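Local coordinates for protein alpha-/beta-galactoside alpha-2,3-sialyltransferase (PDB 2ZWI) that probably transfers sialic acid from CMP-sialic acid to galactosides through an alpha-2,3 linkage, and binds CMP and a zinc ion, at residues A[235-240]-A[315-320]; A[269-274]-A[334-339]; A[277-282]-A[297-302]; A[304-309]-A[326-331]. All coordinates share one frame; numbering follows the deposited sequence.

Contact 1: A[235-240]-A[315-320]; sequences ENFIFI and PDAVGG
Phe237 turns CG anti to its backbone N (chi1 175°), which lays the ring along Ala317, Val318 and Gly319. Its CD1 lies 4.0 Å from Ala317 CB, and its CE1 lies 3.3 Å from Gly319 N. Ile238 keeps CG1 anti to the carbonyl carbon (chi1 -59°) with an extended branch. Its side chain crosses that of Pro315 at about a right angle, CD1 meeting Pro315 CG tightly at 3.5 Å. Further along, Ile240 CG1 meets Val318 CG2. Gly319 has no side chain, which lets the Phe237 ring lie against its backbone. Gly320, equally bare, sets its CA over one Phe239 face as a CH-pi contact and close to Ile240 O. At the start of the pair, where Glu235 is exposed, Asp316 OD2 accepts a nearly straight bond from Asn236 N at 2.8 Å, through its anti lone pair. The Glu235 and Asp316 carboxylates stack there with planes 19° apart, a like-charge approach that would probably raise their proton affinity. Between the strands the bonds alternate: Ile238 N to Ala317 O, Gly319 N to Ile238 O, and Ile240 N to Gly319 O at 2.8 Å. Helix 249-259 packs on Phe239, while Ile240 touches the bound CMP. This is a pair of parallel inner strands in the Rossmann-like, nucleotide-binding sheet of a GT-B glycosyltransferase.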
# COMPACT_ATOMS: atom_id res chain seq x y z
N GLU A 235 -2.45 -28.27 1.62
CA GLU A 235 -2.37 -26.86 1.99
C GLU A 235 -1.72 -26.03 0.88
O GLU A 235 -0.93 -26.55 0.10
CB GLU A 235 -1.67 -26.67 3.34
CG GLU A 235 -2.48 -27.28 4.50
CD GLU A 235 -2.13 -26.69 5.85
OE1 GLU A 235 -0.92 -26.56 6.15
OE2 GLU A 235 -3.08 -26.35 6.61
N ASN A 236 -2.09 -24.76 0.82
CA ASN A 236 -1.77 -23.89 -0.30
C ASN A 236 -0.61 -22.94 0.03
O ASN A 236 -0.63 -22.29 1.07
CB ASN A 236 -3.01 -23.08 -0.69
CG ASN A 236 -4.18 -23.98 -1.09
OD1 ASN A 236 -4.04 -24.83 -1.96
ND2 ASN A 236 -5.34 -23.76 -0.48
N PHE A 237 0.37 -22.86 -0.87
CA PHE A 237 1.51 -21.96 -0.72
C PHE A 237 1.59 -21.01 -1.91
O PHE A 237 1.55 -21.45 -3.07
CB PHE A 237 2.82 -22.77 -0.63
CG PHE A 237 4.07 -21.92 -0.58
CD1 PHE A 237 4.51 -21.38 0.62
CD2 PHE A 237 4.81 -21.67 -1.74
CE1 PHE A 237 5.66 -20.60 0.68
CE2 PHE A 237 5.96 -20.88 -1.70
CZ PHE A 237 6.39 -20.34 -0.48
N ILE A 238 1.71 -19.71 -1.64
CA ILE A 238 1.98 -18.73 -2.70
C ILE A 238 3.41 -18.21 -2.61
O ILE A 238 3.83 -17.69 -1.56
CB ILE A 238 1.00 -17.54 -2.67
CG1 ILE A 238 -0.45 -18.03 -2.83
CG2 ILE A 238 1.36 -16.51 -3.77
CD1 ILE A 238 -1.50 -16.90 -2.79
N PHE A 239 4.16 -18.37 -3.71
CA PHE A 239 5.47 -17.76 -3.86
C PHE A 239 5.29 -16.35 -4.36
O PHE A 239 4.70 -16.15 -5.43
CB PHE A 239 6.33 -18.52 -4.87
CG PHE A 239 7.74 -17.99 -4.98
CD1 PHE A 239 8.73 -18.45 -4.12
CD2 PHE A 239 8.07 -17.03 -5.94
CE1 PHE A 239 10.04 -17.96 -4.21
CE2 PHE A 239 9.38 -16.51 -6.03
CZ PHE A 239 10.36 -16.98 -5.16
N ILE A 240 5.80 -15.37 -3.60
CA ILE A 240 5.74 -13.96 -3.96
C ILE A 240 6.94 -13.59 -4.83
O ILE A 240 8.06 -13.47 -4.34
CB ILE A 240 5.68 -13.03 -2.69
CG1 ILE A 240 4.46 -13.36 -1.82
CG2 ILE A 240 5.70 -11.52 -3.07
CD1 ILE A 240 3.16 -13.47 -2.59
N PRO A 315 -3.85 -17.89 0.98
CA PRO A 315 -3.36 -19.25 1.05
C PRO A 315 -3.04 -19.60 2.50
O PRO A 315 -3.22 -18.76 3.40
CB PRO A 315 -2.07 -19.19 0.24
CG PRO A 315 -1.53 -17.83 0.57
CD PRO A 315 -2.75 -16.94 0.68
N ASP A 316 -2.54 -20.81 2.72
CA ASP A 316 -2.16 -21.24 4.04
C ASP A 316 -0.82 -20.66 4.43
O ASP A 316 -0.56 -20.38 5.61
CB ASP A 316 -2.15 -22.76 4.12
CG ASP A 316 -3.53 -23.35 3.97
OD1 ASP A 316 -4.33 -23.19 4.91
OD2 ASP A 316 -3.83 -23.93 2.90
N ALA A 317 0.03 -20.46 3.43
CA ALA A 317 1.39 -20.05 3.66
C ALA A 317 1.93 -19.27 2.49
O ALA A 317 1.41 -19.35 1.37
CB ALA A 317 2.29 -21.26 3.96
N VAL A 318 3.00 -18.54 2.77
CA VAL A 318 3.57 -17.63 1.81
C VAL A 318 5.09 -17.66 1.99
O VAL A 318 5.59 -18.08 3.03
CB VAL A 318 2.96 -16.22 2.05
CG1 VAL A 318 3.86 -15.32 2.91
CG2 VAL A 318 2.56 -15.57 0.76
N GLY A 319 5.81 -17.29 0.93
CA GLY A 319 7.26 -17.13 0.98
C GLY A 319 7.71 -16.50 -0.32
O GLY A 319 6.95 -16.46 -1.29
N GLY A 320 8.92 -15.97 -0.35
CA GLY A 320 9.43 -15.43 -1.59
C GLY A 320 10.39 -14.29 -1.39
O GLY A 320 11.28 -14.37 -0.55

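Contact 2: A[269-274]-A[334-339]; sequences NSIQGL and ENKFIF
Lys336 reaches along the 269-274 loop, extended to CE and bent only at the last torsion (chi4 -64°). Its CB packs 3.7 Å from Asn269 CB. Farther out, CD passes Ser270 O and comes 4.0 Å from Ile271 CG2, and CE rests 3.7 Å from Leu274 CD1. The final bend takes NZ to Glu334 OE1, a 2.8 Å salt bridge met from above the carboxylate plane. NZ also donates to a water that in turn donates to Ser270 O. A second water joins Asn269 N to Lys336 O. Phe337 holds CG between its backbone N and carbonyl carbon (chi1 55°), a crowded position that brings the ring edge to the loop. Ile271 CG2 sits at that edge, near the ring plane, 4.1 Å from Phe337 CE2. Ile271 CG1 is held likewise, which puts CG2 beside the backbone N, where it touches Lys336 CD and Phe337 CE2. Helix 249-259 and Phe239 also touch the Phe337 ring. The loop is shaped by an ST turn, Gln272 N donating to Ser270 OG, overlapping a type II beta turn from Ile271 to Leu274. This is a helix-to-strand connection of an alpha/beta sheet, packed across the start of strand 334-340.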
# COMPACT_ATOMS: atom_id res chain seq x y z
N ASN A 269 12.17 -24.15 6.48
CA ASN A 269 10.71 -24.29 6.31
C ASN A 269 10.36 -24.72 4.90
O ASN A 269 10.15 -23.88 4.02
CB ASN A 269 10.00 -22.96 6.57
CG ASN A 269 10.06 -22.53 7.99
OD1 ASN A 269 10.13 -21.32 8.28
ND2 ASN A 269 10.03 -23.49 8.91
N SER A 270 10.26 -26.03 4.71
CA SER A 270 10.05 -26.63 3.39
C SER A 270 8.67 -26.39 2.80
O SER A 270 7.69 -26.26 3.53
CB SER A 270 10.27 -28.15 3.47
OG SER A 270 10.14 -28.72 2.18
N ILE A 271 8.59 -26.34 1.47
CA ILE A 271 7.31 -26.33 0.78
C ILE A 271 6.94 -27.68 0.17
O ILE A 271 5.93 -27.79 -0.56
CB ILE A 271 7.21 -25.19 -0.27
CG1 ILE A 271 8.21 -25.40 -1.43
CG2 ILE A 271 7.37 -23.83 0.41
CD1 ILE A 271 8.14 -24.32 -2.54
N GLN A 272 7.72 -28.72 0.47
CA GLN A 272 7.43 -30.08 -0.01
C GLN A 272 5.98 -30.46 0.29
O GLN A 272 5.48 -30.22 1.40
CB GLN A 272 8.38 -31.11 0.62
CG GLN A 272 8.18 -32.54 0.07
CD GLN A 272 9.29 -33.49 0.46
OE1 GLN A 272 9.44 -33.81 1.64
NE2 GLN A 272 10.07 -33.95 -0.53
N GLY A 273 5.31 -31.03 -0.70
CA GLY A 273 3.95 -31.55 -0.52
C GLY A 273 2.83 -30.51 -0.46
O GLY A 273 1.67 -30.87 -0.25
N LEU A 274 3.16 -29.23 -0.63
CA LEU A 274 2.15 -28.19 -0.69
C LEU A 274 1.68 -27.95 -2.13
O LEU A 274 2.41 -28.23 -3.07
CB LEU A 274 2.66 -26.88 -0.07
CG LEU A 274 3.12 -26.92 1.40
CD1 LEU A 274 3.43 -25.52 1.90
CD2 LEU A 274 2.07 -27.57 2.31
N GLU A 334 1.13 -18.12 7.42
CA GLU A 334 2.51 -18.45 7.76
C GLU A 334 3.51 -17.94 6.72
O GLU A 334 3.36 -18.20 5.53
CB GLU A 334 2.67 -19.96 7.93
CG GLU A 334 4.11 -20.40 8.25
CD GLU A 334 4.34 -21.90 8.06
OE1 GLU A 334 3.46 -22.60 7.51
OE2 GLU A 334 5.42 -22.38 8.46
N ASN A 335 4.53 -17.22 7.17
CA ASN A 335 5.63 -16.80 6.30
C ASN A 335 6.80 -17.78 6.43
O ASN A 335 7.44 -17.83 7.47
CB ASN A 335 6.08 -15.38 6.67
CG ASN A 335 7.05 -14.77 5.66
OD1 ASN A 335 7.60 -13.70 5.90
ND2 ASN A 335 7.27 -15.45 4.54
N LYS A 336 7.07 -18.56 5.39
CA LYS A 336 8.10 -19.59 5.47
C LYS A 336 9.53 -19.09 5.28
O LYS A 336 10.46 -19.64 5.88
CB LYS A 336 7.80 -20.77 4.52
CG LYS A 336 6.58 -21.59 4.92
CD LYS A 336 6.55 -22.91 4.18
CE LYS A 336 5.31 -23.71 4.51
NZ LYS A 336 5.26 -24.12 5.92
N PHE A 337 9.71 -18.06 4.45
CA PHE A 337 11.04 -17.50 4.15
C PHE A 337 10.87 -16.23 3.32
O PHE A 337 9.90 -16.10 2.58
CB PHE A 337 11.92 -18.51 3.39
CG PHE A 337 11.30 -19.05 2.12
CD1 PHE A 337 11.41 -18.35 0.91
CD2 PHE A 337 10.59 -20.25 2.13
CE1 PHE A 337 10.83 -18.84 -0.25
CE2 PHE A 337 10.01 -20.74 0.96
CZ PHE A 337 10.13 -20.03 -0.23
N ILE A 338 11.80 -15.28 3.47
CA ILE A 338 11.90 -14.15 2.53
C ILE A 338 13.34 -14.00 2.06
O ILE A 338 14.27 -13.96 2.88
CB ILE A 338 11.40 -12.80 3.12
CG1 ILE A 338 10.00 -12.92 3.73
CG2 ILE A 338 11.39 -11.73 2.03
CD1 ILE A 338 9.48 -11.59 4.32
N PHE A 339 13.54 -13.92 0.74
CA PHE A 339 14.85 -13.66 0.17
C PHE A 339 14.98 -12.21 -0.22
O PHE A 339 14.07 -11.61 -0.81
CB PHE A 339 15.15 -14.54 -1.04
CG PHE A 339 15.62 -15.92 -0.68
CD1 PHE A 339 16.97 -16.27 -0.84
CD2 PHE A 339 14.74 -16.86 -0.16
CE1 PHE A 339 17.42 -17.54 -0.49
CE2 PHE A 339 15.18 -18.13 0.20
CZ PHE A 339 16.52 -18.48 0.03
O HOH W 1 12.73 -21.19 5.78
O HOH W 2 7.49 -25.75 6.33

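Contact 3: A[277-282]-A[297-302]; sequences FFKGHP and IEIYNK. With C5P (cytidine-5'-monophosphate), chain C.
The Phe277 ring lies side by side with Ile297, whose CB sits over one face, 4.0 Å from the ring centroid. Ile297 CG2 comes 3.6 Å from Phe277 CE1, and Ile299 CD1 approaches that ring obliquely. The His281 ring presents an edge to the CMP phosphate: NE2 donates in plane to O2P at 2.8 Å, nearly straight at 166°. Its ND1 accepts from Ser283 N, which helps fix the ring's rotation. Pro282 CD lies over the cytosine ring, 3.4 Å from C5P N1. Lys279 sets CG opposite its backbone N (chi1 179°), then bends at chi2 and chi4 past Ile299. NZ donates to the backbone Asn301 O and Gly280 O, both at 2.8 Å, with a weak bond to cytosine O2. Asn301 O is met from above its carbonyl plane. Cytosine N4 donates to Lys279 O. Lys302 NZ donates to Pro282 O, nearly in line with its C=O. In the strands, Phe278 N bonds Ile297 O, and Ile299 N bonds Phe278 O. Strand 297-299 is the sheet edge, joined to strand 275-279 by a beta-alpha-beta crossover through helix 287-294. That helix covers Phe278, while helix 223-230 and strand 236-240 pack against Phe277 and Ile299.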
# COMPACT_ATOMS: atom_id res chain seq x y z
N PHE A 277 1.55 -22.11 -5.70
CA PHE A 277 1.00 -21.05 -6.53
C PHE A 277 2.11 -20.03 -6.75
O PHE A 277 2.94 -19.78 -5.86
CB PHE A 277 -0.16 -20.38 -5.80
CG PHE A 277 -1.44 -21.19 -5.78
CD1 PHE A 277 -2.54 -20.80 -6.55
CD2 PHE A 277 -1.57 -22.31 -4.97
CE1 PHE A 277 -3.74 -21.53 -6.51
CE2 PHE A 277 -2.75 -23.06 -4.94
CZ PHE A 277 -3.84 -22.66 -5.70
N PHE A 278 2.15 -19.45 -7.94
CA PHE A 278 3.09 -18.39 -8.22
C PHE A 278 2.34 -17.08 -8.44
O PHE A 278 1.53 -16.97 -9.36
CB PHE A 278 3.96 -18.72 -9.45
CG PHE A 278 4.98 -17.66 -9.77
CD1 PHE A 278 6.18 -17.60 -9.07
CD2 PHE A 278 4.72 -16.70 -10.75
CE1 PHE A 278 7.11 -16.59 -9.34
CE2 PHE A 278 5.65 -15.70 -11.03
CZ PHE A 278 6.85 -15.65 -10.31
N LYS A 279 2.61 -16.09 -7.59
CA LYS A 279 2.09 -14.75 -7.82
C LYS A 279 3.23 -13.84 -8.27
O LYS A 279 4.06 -13.39 -7.46
CB LYS A 279 1.37 -14.20 -6.58
CG LYS A 279 0.81 -12.78 -6.71
CD LYS A 279 0.20 -12.55 -8.09
CE LYS A 279 -0.40 -11.17 -8.23
NZ LYS A 279 0.58 -10.06 -8.32
N GLY A 280 3.28 -13.58 -9.58
CA GLY A 280 4.31 -12.72 -10.14
C GLY A 280 4.12 -11.26 -9.76
O GLY A 280 3.00 -10.81 -9.47
N HIS A 281 5.22 -10.51 -9.76
CA HIS A 281 5.18 -9.07 -9.58
C HIS A 281 4.48 -8.46 -10.80
O HIS A 281 4.72 -8.91 -11.91
CB HIS A 281 6.62 -8.55 -9.45
CG HIS A 281 6.73 -7.14 -8.97
ND1 HIS A 281 6.38 -6.06 -9.75
CD2 HIS A 281 7.18 -6.63 -7.80
CE1 HIS A 281 6.59 -4.94 -9.06
NE2 HIS A 281 7.07 -5.27 -7.88
N PRO A 282 3.58 -7.47 -10.60
CA PRO A 282 2.85 -6.78 -11.68
C PRO A 282 3.72 -6.26 -12.82
O PRO A 282 3.25 -6.22 -13.97
CB PRO A 282 2.17 -5.62 -10.94
CG PRO A 282 1.91 -6.19 -9.60
CD PRO A 282 3.16 -6.96 -9.28
N ILE A 297 0.83 -23.25 -10.09
CA ILE A 297 -0.44 -22.63 -10.48
C ILE A 297 -0.24 -21.11 -10.56
O ILE A 297 0.08 -20.47 -9.57
CB ILE A 297 -1.57 -22.98 -9.49
CG1 ILE A 297 -1.74 -24.50 -9.37
CG2 ILE A 297 -2.88 -22.32 -9.91
CD1 ILE A 297 -2.89 -24.92 -8.47
N GLU A 298 -0.46 -20.55 -11.75
CA GLU A 298 -0.32 -19.11 -11.95
C GLU A 298 -1.49 -18.28 -11.41
O GLU A 298 -2.66 -18.53 -11.73
CB GLU A 298 -0.12 -18.80 -13.43
CG GLU A 298 -0.03 -17.32 -13.76
CD GLU A 298 0.04 -17.06 -15.26
OE1 GLU A 298 0.17 -18.05 -16.03
OE2 GLU A 298 -0.02 -15.88 -15.66
N ILE A 299 -1.15 -17.28 -10.61
CA ILE A 299 -2.07 -16.21 -10.27
C ILE A 299 -1.61 -15.02 -11.11
O ILE A 299 -0.46 -14.58 -10.97
CB ILE A 299 -2.06 -15.87 -8.75
CG1 ILE A 299 -2.49 -17.08 -7.92
CG2 ILE A 299 -2.98 -14.66 -8.46
CD1 ILE A 299 -2.30 -16.90 -6.42
N TYR A 300 -2.49 -14.55 -11.99
CA TYR A 300 -2.19 -13.47 -12.94
C TYR A 300 -1.42 -12.34 -12.27
O TYR A 300 -1.90 -11.73 -11.30
CB TYR A 300 -3.50 -12.94 -13.54
CG TYR A 300 -3.35 -11.91 -14.64
CD1 TYR A 300 -2.33 -12.00 -15.60
CD2 TYR A 300 -4.25 -10.87 -14.73
CE1 TYR A 300 -2.21 -11.04 -16.61
CE2 TYR A 300 -4.16 -9.93 -15.74
CZ TYR A 300 -3.15 -10.02 -16.67
OH TYR A 300 -3.09 -9.05 -17.65
N ASN A 301 -0.22 -12.06 -12.77
CA ASN A 301 0.71 -11.15 -12.09
C ASN A 301 0.19 -9.73 -11.87
O ASN A 301 0.55 -9.08 -10.89
CB ASN A 301 2.10 -11.13 -12.77
CG ASN A 301 2.12 -10.34 -14.09
OD1 ASN A 301 3.01 -9.52 -14.31
ND2 ASN A 301 1.14 -10.58 -14.96
N LYS A 302 -0.68 -9.26 -12.78
CA LYS A 302 -1.21 -7.89 -12.70
C LYS A 302 -2.21 -7.68 -11.56
O LYS A 302 -2.50 -6.54 -11.21
CB LYS A 302 -1.83 -7.47 -14.05
CG LYS A 302 -0.88 -7.58 -15.23
CD LYS A 302 0.29 -6.62 -15.08
CE LYS A 302 1.02 -6.41 -16.40
NZ LYS A 302 1.94 -5.26 -16.25
O3P C5P C . 7.40 -5.75 -4.29
P C5P C . 6.97 -4.33 -4.34
O1P C5P C . 7.34 -3.69 -3.04
O2P C5P C . 7.48 -3.70 -5.60
O5' C5P C . 5.37 -4.39 -4.40
C5' C5P C . 4.59 -3.24 -4.72
C4' C5P C . 3.17 -3.72 -5.01
O4' C5P C . 3.18 -4.66 -6.11
C3' C5P C . 2.59 -4.51 -3.85
O3' C5P C . 1.98 -3.66 -2.89
C2' C5P C . 1.57 -5.38 -4.52
O2' C5P C . 0.43 -4.61 -4.92
C1' C5P C . 2.25 -5.72 -5.83
N1 C5P C . 2.90 -7.03 -5.89
C2 C5P C . 2.10 -8.17 -6.12
N3 C5P C . 2.66 -9.39 -6.24
C4 C5P C . 4.00 -9.54 -6.11
C5 C5P C . 4.82 -8.45 -5.88
C6 C5P C . 4.24 -7.17 -5.77
O2 C5P C . 0.86 -8.06 -6.21
N4 C5P C . 4.52 -10.78 -6.24
O HOH W 3 2.00 -14.72 -11.89

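Contact 4: A[304-309]-A[326-331]; sequences PFEALI and FFSLPN. With C5P (cytidine-5'-monophosphate), chain C.
Phe305 and Leu329 make the close apolar touch, with Phe305 CE2 3.5 Å from Leu329 CD1 and the side chains meeting at a slant. Phe305 puts CG anti to its backbone N (chi1 -157°), directing the ring from the start of helix 305-310 toward 326-331. Ile309 CD1 packs against Ser328, 3.3 Å from OG. That hydroxyl makes a weak hydrogen bond to Val325 O. At the partly exposed Pro330 the contact is looser: Ile309 CG2 reaches Pro330 CD at 3.9 Å. No hydrogen bond crosses between the segments, and Glu306 CA and Ser328 CA are 7.0 Å apart. Inside the first segment, Leu308 CD1 covers one face of the Phe305 ring, and Ile309 CD1 lies at its edge. The same helix start grips the ligand. Phe305 N donates to cytosine O2 at 2.8 Å, with an N-H...O angle of 144°. The ribose O3' donates to Glu306 OE1 at 3.1 Å, the Glu306 chain being folded at chi2 (-71°). Ser323 OG and Ser324 OG, just before helix 325-328, also bond CMP. Two helix starts flanking the nucleotide in this way form part of the CMP pocket of a GT-B sialyltransferase.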
# COMPACT_ATOMS: atom_id res chain seq x y z
N PRO A 304 -3.08 -6.98 -8.08
CA PRO A 304 -2.33 -6.63 -6.87
C PRO A 304 -2.69 -7.57 -5.73
O PRO A 304 -3.88 -7.88 -5.54
CB PRO A 304 -2.77 -5.19 -6.58
CG PRO A 304 -4.11 -5.06 -7.25
CD PRO A 304 -4.04 -5.93 -8.47
N PHE A 305 -1.69 -8.03 -4.99
CA PHE A 305 -1.92 -8.99 -3.92
C PHE A 305 -2.95 -8.52 -2.89
O PHE A 305 -3.68 -9.33 -2.33
CB PHE A 305 -0.62 -9.36 -3.20
CG PHE A 305 -0.68 -10.70 -2.50
CD1 PHE A 305 -0.19 -11.84 -3.11
CD2 PHE A 305 -1.22 -10.80 -1.22
CE1 PHE A 305 -0.24 -13.08 -2.46
CE2 PHE A 305 -1.29 -12.03 -0.57
CZ PHE A 305 -0.79 -13.17 -1.19
N GLU A 306 -3.02 -7.21 -2.64
CA GLU A 306 -4.00 -6.66 -1.69
C GLU A 306 -5.47 -6.92 -2.10
O GLU A 306 -6.35 -6.96 -1.24
CB GLU A 306 -3.75 -5.18 -1.33
CG GLU A 306 -3.09 -4.29 -2.37
CD GLU A 306 -1.63 -4.62 -2.58
OE1 GLU A 306 -0.78 -4.44 -1.66
OE2 GLU A 306 -1.32 -5.07 -3.67
N ALA A 307 -5.72 -7.12 -3.40
CA ALA A 307 -7.04 -7.57 -3.87
C ALA A 307 -7.37 -8.99 -3.36
O ALA A 307 -8.51 -9.27 -2.99
CB ALA A 307 -7.15 -7.48 -5.39
N LEU A 308 -6.36 -9.87 -3.35
CA LEU A 308 -6.49 -11.19 -2.75
C LEU A 308 -6.80 -11.10 -1.27
O LEU A 308 -7.60 -11.87 -0.74
CB LEU A 308 -5.22 -12.03 -2.93
CG LEU A 308 -4.67 -12.28 -4.35
CD1 LEU A 308 -3.46 -13.21 -4.31
CD2 LEU A 308 -5.74 -12.82 -5.24
N ILE A 309 -6.11 -10.18 -0.59
CA ILE A 309 -6.33 -10.00 0.84
C ILE A 309 -7.76 -9.52 1.10
O ILE A 309 -8.47 -10.08 1.94
CB ILE A 309 -5.29 -9.03 1.48
CG1 ILE A 309 -3.87 -9.58 1.33
CG2 ILE A 309 -5.62 -8.81 2.95
CD1 ILE A 309 -2.76 -8.54 1.51
N PHE A 326 4.25 -8.37 1.79
CA PHE A 326 4.34 -8.93 3.14
C PHE A 326 3.90 -7.97 4.24
O PHE A 326 3.59 -8.41 5.34
CB PHE A 326 5.76 -9.44 3.43
CG PHE A 326 6.22 -10.57 2.53
CD1 PHE A 326 5.89 -11.90 2.83
CD2 PHE A 326 7.01 -10.31 1.42
CE1 PHE A 326 6.34 -12.95 2.00
CE2 PHE A 326 7.46 -11.34 0.59
CZ PHE A 326 7.12 -12.67 0.88
N PHE A 327 3.87 -6.66 3.96
CA PHE A 327 3.42 -5.64 4.93
C PHE A 327 1.91 -5.61 5.14
O PHE A 327 1.44 -5.22 6.22
CB PHE A 327 3.91 -4.24 4.52
CG PHE A 327 5.37 -4.00 4.78
CD1 PHE A 327 5.79 -3.39 5.95
CD2 PHE A 327 6.32 -4.39 3.84
CE1 PHE A 327 7.16 -3.17 6.19
CE2 PHE A 327 7.69 -4.18 4.07
CZ PHE A 327 8.10 -3.57 5.24
N SER A 328 1.14 -5.98 4.13
CA SER A 328 -0.32 -5.99 4.25
C SER A 328 -0.89 -7.38 4.48
O SER A 328 -2.09 -7.54 4.76
CB SER A 328 -0.97 -5.35 3.02
OG SER A 328 -0.64 -6.05 1.84
N LEU A 329 -0.04 -8.40 4.37
CA LEU A 329 -0.46 -9.77 4.56
C LEU A 329 -0.90 -10.00 6.00
O LEU A 329 -0.18 -9.63 6.93
CB LEU A 329 0.70 -10.71 4.22
CG LEU A 329 0.42 -12.20 4.03
CD1 LEU A 329 -0.47 -12.42 2.83
CD2 LEU A 329 1.71 -12.94 3.89
N PRO A 330 -2.11 -10.57 6.20
CA PRO A 330 -2.53 -10.89 7.57
C PRO A 330 -1.56 -11.86 8.26
O PRO A 330 -1.02 -12.76 7.60
CB PRO A 330 -3.90 -11.54 7.37
CG PRO A 330 -4.39 -10.95 6.04
CD PRO A 330 -3.15 -10.90 5.21
N ASN A 331 -1.33 -11.66 9.55
CA ASN A 331 -0.33 -12.46 10.29
C ASN A 331 -0.74 -13.90 10.60
O ASN A 331 0.04 -14.67 11.15
CB ASN A 331 0.15 -11.72 11.57
CG ASN A 331 -0.97 -11.47 12.58
OD1 ASN A 331 -0.87 -10.58 13.42
ND2 ASN A 331 -2.04 -12.26 12.50
O3P C5P C . 7.40 -5.75 -4.29
P C5P C . 6.97 -4.33 -4.34
O1P C5P C . 7.34 -3.69 -3.04
O2P C5P C . 7.48 -3.70 -5.60
O5' C5P C . 5.37 -4.39 -4.40
C5' C5P C . 4.59 -3.24 -4.72
C4' C5P C . 3.17 -3.72 -5.01
O4' C5P C . 3.18 -4.66 -6.11
C3' C5P C . 2.59 -4.51 -3.85
O3' C5P C . 1.98 -3.66 -2.89
C2' C5P C . 1.57 -5.38 -4.52
O2' C5P C . 0.43 -4.61 -4.92
C1' C5P C . 2.25 -5.72 -5.83
N1 C5P C . 2.90 -7.03 -5.89
C2 C5P C . 2.10 -8.17 -6.12
N3 C5P C . 2.66 -9.39 -6.24
C4 C5P C . 4.00 -9.54 -6.11
C5 C5P C . 4.82 -8.45 -5.88
C6 C5P C . 4.24 -7.17 -5.77
O2 C5P C . 0.86 -8.06 -6.21
N4 C5P C . 4.52 -10.78 -6.24

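The four contacts belong to one nucleotide-binding half of the GT-B fold. Contacts 1, 2 and 3 reach the same parallel sheet, whose order is 297-299, 275-279, 236-240, 317-321, 334-340, 366-368. Contact 1 holds the middle pair. Contact 3 lies toward one edge, about 12 Å away between centres, and contact 2 about 7 Å away on the other side. Along the chain, contacts 1 and 2 interleave, and contact 3 falls within the span of both. Contact 4 follows contact 3 and joins the helices flanking strand 317-321, its centre about 13 Å from that of contact 3. Contacts 3 and 4 both bind CMP, and Ile240 of contact 1 also touches it, while contact 2 lies farther off.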